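Local coordinates for protein receptor-type adenylate cyclase GRESAG 4.1 (Trypanosoma brucei, PDB 1FX2) that catalyses the conversion of ATP to cyclic AMP and diphosphate through its class III catalytic domain, and could act as a receptor for an unknown ligand, at residues A[137-142]-A[179-184]; A[173-178]-A[213-218]. One frame throughout, in Å; residues are numbered along the deposited sequence. Where two conformers were deposited one is given.

How the contacts relate
Both contacts lie in the mixed sheet of the class III cyclase catalytic domain, with centres about 12 Å apart. Strand 176-179 joins them: strand 134-141 runs parallel to it on one side, strand 211-216 antiparallel on the other, and the strand leads straight into helix 180-184. Along the chain the segments alternate, 137-142, 173-178, 179-184 and 213-218. The two contacts touch directly, with a probable hydrogen bond from Ile138 N to Leu177 O and with Ile138 packed on Val176. Contact 2 pairs the strand with its antiparallel neighbour, and contact 1 takes in the strand-to-helix turn; His180 of that helix reaches His87 of the second subunit.

Contact 1 (A[137-142]-A[179-184]); sequences GIHTGL and THAAYM
Thr179 and His139 hold the close-packed end of this contact. Their side chains are linked by a hydrogen bond between His139 ND1 and Thr179 OG1, 2.8 Å long and almost straight at 170°. The hydroxyl lies at the edge of the imidazole, in the ring plane, which favours one rotation of the ring, and the CG2 methyl of Thr179 sits 3.5 Å from His139 ND1. Thr179 also binds through its backbone, its N donating to Ile138 O over 3.0 Å. The same threonine is the N-cap of helix 180-184. With chi1 at 57°, OG1 lies between the backbone N and the carbonyl carbon and accepts from Ala182 N at 3.1 Å, so one hydroxyl serves both the first turn and the histidine. Strands 134-141 and 176-179 are parallel neighbours, the pair of a beta-alpha-beta connection that includes helix 159-169; Met163 of that helix touches both His139 and Thr179. Leaving the sheet, helix 180-184 crosses strand 137-141 at 71°. Packing continues under its first turn, where the methyl of Ala182 lies 4.1 Å from Ile138 CG2 and 3.6 Å from Thr140 OG1, a hydroxyl that is hydrogen-bonded to Thr14. The more open side is that of Ala181, which is partly exposed to solvent. Its small methyl group makes only van der Waals contact there, obliquely against the imidazole at His139 CE1 (3.6 Å) and against the carbonyl oxygen of Thr140.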
loop_
_atom_site.group_PDB
_atom_site.type_symbol
_atom_site.label_atom_id
_atom_site.label_comp_id
_atom_site.label_asym_id
_atom_site.label_seq_id
_atom_site.Cartn_x
_atom_site.Cartn_y
_atom_site.Cartn_z
ATOM N N GLY A 137 -8.586 7.587 9.829
ATOM C CA GLY A 137 -8.165 7.375 8.411
ATOM C C GLY A 137 -7.600 8.705 7.900
ATOM O O GLY A 137 -8.161 9.791 8.200
ATOM N N ILE A 138 -6.593 8.594 7.036
ATOM C CA ILE A 138 -5.923 9.769 6.499
ATOM C C ILE A 138 -5.722 9.604 4.998
ATOM O O ILE A 138 -5.352 8.492 4.552
ATOM C CB ILE A 138 -4.490 9.956 7.103
ATOM C CG1 ILE A 138 -4.570 10.048 8.635
ATOM C CG2 ILE A 138 -3.852 11.277 6.543
ATOM C CD1 ILE A 138 -3.191 10.069 9.265
ATOM N N HIS A 139 -6.128 10.630 4.230
ATOM C CA HIS A 139 -5.861 10.537 2.767
ATOM C C HIS A 139 -5.495 11.949 2.345
ATOM O O HIS A 139 -5.887 12.940 2.949
ATOM C CB HIS A 139 -7.156 10.071 2.036
ATOM C CG HIS A 139 -7.067 10.126 0.549
ATOM N ND1 HIS A 139 -6.073 9.498 -0.196
ATOM C CD2 HIS A 139 -7.865 10.793 -0.322
ATOM C CE1 HIS A 139 -6.284 9.783 -1.473
ATOM N NE2 HIS A 139 -7.354 10.547 -1.585
ATOM N N THR A 140 -4.779 12.052 1.219
ATOM C CA THR A 140 -4.334 13.365 0.688
ATOM C C THR A 140 -4.725 13.422 -0.763
ATOM O O THR A 140 -4.505 12.446 -1.480
ATOM C CB THR A 140 -2.823 13.491 0.750
ATOM O OG1 THR A 140 -2.427 13.429 2.132
ATOM C CG2 THR A 140 -2.399 14.848 0.122
ATOM N N GLY A 141 -5.361 14.518 -1.152
ATOM C CA GLY A 141 -5.725 14.657 -2.593
ATOM C C GLY A 141 -6.325 16.021 -2.861
ATOM O O GLY A 141 -6.618 16.776 -1.981
ATOM N N LEU A 142 -6.531 16.289 -4.172
ATOM C CA LEU A 142 -7.161 17.528 -4.569
ATOM C C LEU A 142 -8.631 17.515 -4.164
ATOM O O LEU A 142 -9.278 16.484 -4.269
ATOM C CB LEU A 142 -7.002 17.721 -6.090
ATOM C CG LEU A 142 -5.563 17.961 -6.507
ATOM C CD1 LEU A 142 -5.453 17.840 -8.008
ATOM C CD2 LEU A 142 -4.962 19.244 -6.046
ATOM N N THR A 179 -3.831 6.195 3.253
ATOM C CA THR A 179 -3.752 5.650 1.889
ATOM C C THR A 179 -2.321 5.811 1.394
ATOM O O THR A 179 -1.531 6.610 1.920
ATOM C CB THR A 179 -4.666 6.475 0.921
ATOM O OG1 THR A 179 -4.220 7.859 1.015
ATOM C CG2 THR A 179 -6.142 6.387 1.399
ATOM N N HIS A 180 -2.003 5.113 0.330
ATOM C CA HIS A 180 -0.689 5.329 -0.255
ATOM C C HIS A 180 -0.529 6.760 -0.698
ATOM O O HIS A 180 0.568 7.274 -0.652
ATOM C CB HIS A 180 -0.510 4.355 -1.443
ATOM C CG HIS A 180 0.856 4.425 -2.062
ATOM N ND1 HIS A 180 1.154 5.110 -3.215
ATOM C CD2 HIS A 180 2.018 3.899 -1.608
ATOM C CE1 HIS A 180 2.460 5.001 -3.447
ATOM N NE2 HIS A 180 2.993 4.270 -2.488
ATOM N N ALA A 181 -1.575 7.421 -1.181
ATOM C CA ALA A 181 -1.473 8.797 -1.564
ATOM C C ALA A 181 -0.989 9.682 -0.489
ATOM O O ALA A 181 -0.094 10.494 -0.653
ATOM C CB ALA A 181 -2.817 9.308 -2.156
ATOM N N ALA A 182 -1.538 9.454 0.752
ATOM C CA ALA A 182 -1.060 10.266 1.844
ATOM C C ALA A 182 0.394 9.916 2.173
ATOM O O ALA A 182 1.188 10.806 2.486
ATOM C CB ALA A 182 -1.940 10.005 3.089
ATOM N N TYR A 183 0.738 8.639 2.207
ATOM C CA TYR A 183 2.102 8.210 2.558
ATOM C C TYR A 183 3.094 8.823 1.595
ATOM O O TYR A 183 4.078 9.422 2.062
ATOM C CB TYR A 183 2.184 6.692 2.516
ATOM C CG TYR A 183 3.543 6.164 2.941
ATOM C CD1 TYR A 183 3.946 6.352 4.263
ATOM C CD2 TYR A 183 4.382 5.476 2.085
ATOM C CE1 TYR A 183 5.184 5.880 4.705
ATOM C CE2 TYR A 183 5.622 4.973 2.549
ATOM C CZ TYR A 183 6.000 5.197 3.848
ATOM O OH TYR A 183 7.262 4.727 4.291
ATOM N N MET A 184 2.819 8.827 0.272
ATOM C CA MET A 184 3.801 9.367 -0.635
ATOM C C MET A 184 3.697 10.890 -0.764
ATOM O O MET A 184 4.579 11.484 -1.441
ATOM C CB MET A 184 3.953 8.426 -1.950
ATOM C CG MET A 184 5.099 7.129 -1.767
ATOM S SD MET A 184 6.402 7.474 -1.395
ATOM C CE MET A 184 6.840 8.417 -2.865
#

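Contact 2 (A[173-178]-A[213-218]); sequences GGQVLM and MYQLNT
Met178 and Tyr214 pair through two backbone hydrogen bonds, Met178 N to Tyr214 O and Tyr214 N to Met178 O, in antiparallel strands. One pair further on, Leu177 faces Gln215 without such bonds, and the CA of Leu177 makes a CA-H...O contact with Tyr214 O. Leu216 N then donates to Val176 O at 2.8 Å. This ladder belongs to the central sheet of the cyclase domain, and Val176, Met178, Tyr214 and Leu216 project from one of its faces, where Val176 and Leu216 meet helix 71-87. Val176 CB stands 4.0 Å from Leu216 CB, the side chains lying alongside and pointing the same way. With CG1 anti to the backbone N (chi1 177°), the methyl points out from the sheet and onward along its own strand, where Leu216 CD2 lies beside it at 3.9 Å. CG2 turns back toward the strand start and touches Thr218 CG2 at 4.1 Å. On the face of Leu177, the Gln215 amide meets that of Gln175 nitrogen to nitrogen as modelled, a doubtful approach and not a hydrogen bond; Gln175 OE1 accepts from Asn172 N, and Gln215 OE1 from Asn217 ND2. On the other side of the Val176-Leu216 pair, Val176 N and Leu216 O are 4.5 Å apart, and a water accepts from the first and donates to the second. A second water joins Gly174 O, also bound by Arg222, to Thr218 OG1. Toward Gly174, which lines the pocket holding dithiothreitol here, water bridges replace direct backbone bonds, implying that the strands part there and that solvent satisfies their polar groups.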
loop_
_atom_site.group_PDB
_atom_site.type_symbol
_atom_site.label_atom_id
_atom_site.label_comp_id
_atom_site.label_asym_id
_atom_site.label_seq_id
_atom_site.Cartn_x
_atom_site.Cartn_y
_atom_site.Cartn_z
ATOM N N GLY A 173 -10.452 0.182 16.134
ATOM C CA GLY A 173 -10.207 1.166 17.163
ATOM C C GLY A 173 -8.754 1.100 17.590
ATOM O O GLY A 173 -8.173 0.024 17.766
ATOM N N GLY A 174 -8.170 2.287 17.792
ATOM C CA GLY A 174 -6.750 2.283 18.085
ATOM C C GLY A 174 -5.784 2.238 16.908
ATOM O O GLY A 174 -4.582 2.271 17.081
ATOM N N GLN A 175 -6.321 2.078 15.707
ATOM C CA GLN A 175 -5.543 1.914 14.479
ATOM C C GLN A 175 -5.697 3.180 13.623
ATOM O O GLN A 175 -6.759 3.801 13.563
ATOM C CB GLN A 175 -6.184 0.713 13.719
ATOM C CG GLN A 175 -5.282 0.203 12.525
ATOM C CD GLN A 175 -5.859 -1.048 11.942
ATOM O OE1 GLN A 175 -7.053 -1.246 11.930
ATOM N NE2 GLN A 175 -5.005 -1.897 11.363
ATOM N N VAL A 176 -4.580 3.541 12.979
ATOM C CA VAL A 176 -4.539 4.684 12.057
ATOM C C VAL A 176 -4.135 4.147 10.694
ATOM O O VAL A 176 -3.088 3.493 10.543
ATOM C CB VAL A 176 -3.452 5.719 12.496
ATOM C CG1 VAL A 176 -3.386 6.888 11.449
ATOM C CG2 VAL A 176 -3.836 6.286 13.929
ATOM N N LEU A 177 -5.026 4.333 9.701
ATOM C CA LEU A 177 -4.718 3.942 8.322
ATOM C C LEU A 177 -4.495 5.164 7.468
ATOM O O LEU A 177 -5.175 6.203 7.631
ATOM C CB LEU A 177 -5.934 3.213 7.719
ATOM C CG LEU A 177 -6.255 1.886 8.457
ATOM C CD1 LEU A 177 -7.497 1.210 7.736
ATOM C CD2 LEU A 177 -5.083 0.897 8.534
ATOM N N MET A 178 -3.532 5.055 6.571
ATOM C CA MET A 178 -3.242 6.113 5.611
ATOM C C MET A 178 -3.296 5.482 4.224
ATOM O O MET A 178 -2.789 4.354 4.021
ATOM C CB MET A 178 -1.815 6.676 5.815
ATOM C CG MET A 178 -1.401 7.236 7.216
ATOM S SD MET A 178 0.448 7.452 7.284
ATOM C CE MET A 178 0.561 7.719 5.806
ATOM N N MET A 213 -3.460 0.426 1.487
ATOM C CA MET A 213 -3.508 0.967 2.837
ATOM C C MET A 213 -2.236 0.749 3.590
ATOM O O MET A 213 -1.570 -0.294 3.427
ATOM C CB MET A 213 -4.594 0.287 3.664
ATOM C CG MET A 213 -5.930 0.477 3.217
ATOM S SD MET A 213 -6.279 2.225 3.328
ATOM C CE MET A 213 -7.932 2.031 2.595
ATOM N N TYR A 214 -1.869 1.729 4.422
ATOM C CA TYR A 214 -0.733 1.628 5.268
ATOM C C TYR A 214 -1.184 1.879 6.697
ATOM O O TYR A 214 -1.876 2.862 6.961
ATOM C CB TYR A 214 0.323 2.668 4.850
ATOM C CG TYR A 214 1.001 2.290 3.569
ATOM C CD1 TYR A 214 0.351 2.480 2.350
ATOM C CD2 TYR A 214 2.179 1.562 3.601
ATOM C CE1 TYR A 214 0.864 1.909 1.185
ATOM C CE2 TYR A 214 2.709 1.018 2.419
ATOM C CZ TYR A 214 2.003 1.208 1.266
ATOM O OH TYR A 214 2.557 0.650 0.101
ATOM N N GLN A 215 -0.719 1.038 7.593
ATOM C CA GLN A 215 -1.008 1.212 9.022
ATOM C C GLN A 215 0.093 2.058 9.587
ATOM O O GLN A 215 1.285 1.681 9.516
ATOM C CB GLN A 215 -1.057 -0.177 9.645
ATOM C CG GLN A 215 -1.081 -0.147 11.192
ATOM C CD GLN A 215 -1.095 -1.539 11.733
ATOM O OE1 GLN A 215 -0.070 -2.045 12.314
ATOM N NE2 GLN A 215 -2.130 -2.247 11.435
ATOM N N LEU A 216 -0.287 3.161 10.226
ATOM C CA LEU A 216 0.726 3.992 10.937
ATOM C C LEU A 216 0.913 3.420 12.285
ATOM O O LEU A 216 -0.046 3.435 13.108
ATOM C CB LEU A 216 0.212 5.477 10.995
ATOM C CG LEU A 216 1.108 6.409 11.830
ATOM C CD1 LEU A 216 2.351 6.724 10.954
ATOM C CD2 LEU A 216 0.365 7.715 11.980
ATOM N N ASN A 217 2.139 3.053 12.650
ATOM C CA ASN A 217 2.336 2.427 13.942
ATOM C C ASN A 217 2.589 3.599 14.890
ATOM O O ASN A 217 3.515 4.378 14.688
ATOM C CB ASN A 217 3.505 1.445 13.820
ATOM C CG ASN A 217 3.171 0.274 12.892
ATOM O OD1 ASN A 217 3.915 -0.076 11.903
ATOM N ND2 ASN A 217 2.041 -0.296 13.115
ATOM N N THR A 218 1.773 3.708 15.927
ATOM C CA THR A 218 1.757 4.845 16.883
ATOM C C THR A 218 2.231 4.285 18.233
ATOM O O THR A 218 3.386 4.459 18.645
ATOM C CB THR A 218 0.332 5.542 16.961
ATOM O OG1 THR A 218 -0.682 4.643 17.425
ATOM C CG2 THR A 218 -0.103 5.985 15.552
HETATM O O HOH W 1 -2.077 2.865 16.138
HETATM O O HOH W 2 -2.240 1.881 13.619
#